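Orotidine 5'-phosphate decarboxylase (Pyrococcus horikoshii, PDB 2CZD) probably catalyses the decarboxylation of orotidine 5'-monophosphate to uridine 5'-monophosphate, the last step of de novo UMP biosynthesis, as a TIM-barrel homodimer. Local coordinates at residues B[108-111]-B[112-115]. Residues are numbered along the deposited sequence; the frame is centred on the assembly and turned at random.
Sequences MSHP and GALE
The imidazole of His110 lies folded back against the turn that follows it, one ring face turned to the backbone and methyl of Ala113. Ala113 N stands over that face, offset toward the rim and 3.3 Å from His110 NE2 without bonding to it, while Ala113 CB makes a CH-pi contact 4.0 Å from the ring centroid. Placing CG between the backbone N and the carbonyl carbon (chi1 63°) brings the ring back against the Gly112-Ala113 backbone. The same methyl also touches Met108 CB at 3.6 Å, so Met108 and His110 both pack against it. Two successive i to i+3 backbone bonds wind the chain into a short helical turn: Ala113 N to His110 O, 2.9 Å, and Leu114 N to Pro111 O, 3.1 Å. Leu114 lays its CD2 methyl 3.1 Å from Pro111 O. His110 NE2 is hydrogen-bonded to Val88 O of the second subunit, which helps fix the ring's rotation, and Gly112 N bonds to Asp91 OD1 of that subunit. With an alanine at His110, Val88 O of the second subunit would probably lose this donor and the Ala113 methyl the ring face it packs on. The CB of Ser109, a substrate-binding residue, is directed away from 112-115, and the Met108 side chain lies near Lys59, the proton donor. The segment thus joins active site to dimer interface, in the loop of the eight-stranded barrel that leads from strand 101-105 to helix 121-131.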
loop_
_atom_site.group_PDB
_atom_site.type_symbol
_atom_site.label_atom_id
_atom_site.label_comp_id
_atom_site.label_asym_id
_atom_site.label_seq_id
_atom_site.Cartn_x
_atom_site.Cartn_y
_atom_site.Cartn_z
ATOM N N MET B 108 11.855 8.824 0.064
ATOM C CA MET B 108 11.695 8.033 -1.153
ATOM C C MET B 108 12.566 8.517 -2.304
ATOM O O MET B 108 13.082 9.640 -2.281
ATOM C CB MET B 108 10.220 7.939 -1.534
ATOM C CG MET B 108 9.525 6.944 -0.629
ATOM S SD MET B 108 7.769 6.751 -0.984
ATOM C CE MET B 108 7.828 5.516 -2.300
ATOM N N SER B 109 12.716 7.647 -3.304
ATOM C CA SER B 109 13.610 7.862 -4.443
ATOM C C SER B 109 13.104 8.543 -5.707
ATOM O O SER B 109 13.892 9.098 -6.476
ATOM C CB SER B 109 14.220 6.506 -4.852
ATOM O OG SER B 109 14.467 5.680 -3.719
ATOM N N HIS B 110 11.796 8.506 -5.931
ATOM C CA HIS B 110 11.220 9.066 -7.150
ATOM C C HIS B 110 10.991 10.575 -7.124
ATOM O O HIS B 110 10.965 11.196 -6.053
ATOM C CB HIS B 110 9.888 8.373 -7.419
ATOM C CG HIS B 110 8.869 8.617 -6.349
ATOM N ND1 HIS B 110 9.058 8.234 -5.034
ATOM C CD2 HIS B 110 7.657 9.218 -6.399
ATOM C CE1 HIS B 110 8.002 8.585 -4.322
ATOM N NE2 HIS B 110 7.135 9.184 -5.124
ATOM N N PRO B 111 10.807 11.196 -8.300
ATOM C CA PRO B 111 10.582 12.647 -8.338
ATOM C C PRO B 111 9.440 13.115 -7.434
ATOM O O PRO B 111 9.553 14.133 -6.759
ATOM C CB PRO B 111 10.318 12.922 -9.824
ATOM C CG PRO B 111 11.188 11.922 -10.481
ATOM C CD PRO B 111 10.971 10.659 -9.664
ATOM N N GLY B 112 8.353 12.355 -7.401
ATOM C CA GLY B 112 7.220 12.749 -6.581
ATOM C C GLY B 112 7.528 12.825 -5.095
ATOM O O GLY B 112 6.794 13.498 -4.334
ATOM N N ALA B 113 8.598 12.150 -4.675
ATOM C CA ALA B 113 8.961 12.149 -3.252
ATOM C C ALA B 113 9.288 13.555 -2.751
ATOM O O ALA B 113 9.116 13.845 -1.557
ATOM C CB ALA B 113 10.143 11.225 -2.998
ATOM N N LEU B 114 9.736 14.434 -3.640
ATOM C CA LEU B 114 10.074 15.796 -3.228
ATOM C C LEU B 114 8.861 16.666 -2.893
ATOM O O LEU B 114 9.003 17.743 -2.307
ATOM C CB LEU B 114 10.927 16.499 -4.306
ATOM C CG LEU B 114 12.337 15.928 -4.542
ATOM C CD1 LEU B 114 13.003 15.587 -3.214
ATOM C CD2 LEU B 114 12.259 14.682 -5.390
ATOM N N GLU B 115 7.662 16.211 -3.247
ATOM C CA GLU B 115 6.477 16.993 -2.986
ATOM C C GLU B 115 5.982 17.013 -1.538
ATOM O O GLU B 115 5.667 18.087 -1.015
ATOM C CB GLU B 115 5.364 16.550 -3.943
ATOM C CG GLU B 115 5.727 16.889 -5.389
ATOM C CD GLU B 115 4.814 16.264 -6.436
ATOM O OE1 GLU B 115 3.735 15.732 -6.091
ATOM O OE2 GLU B 115 5.185 16.338 -7.625
#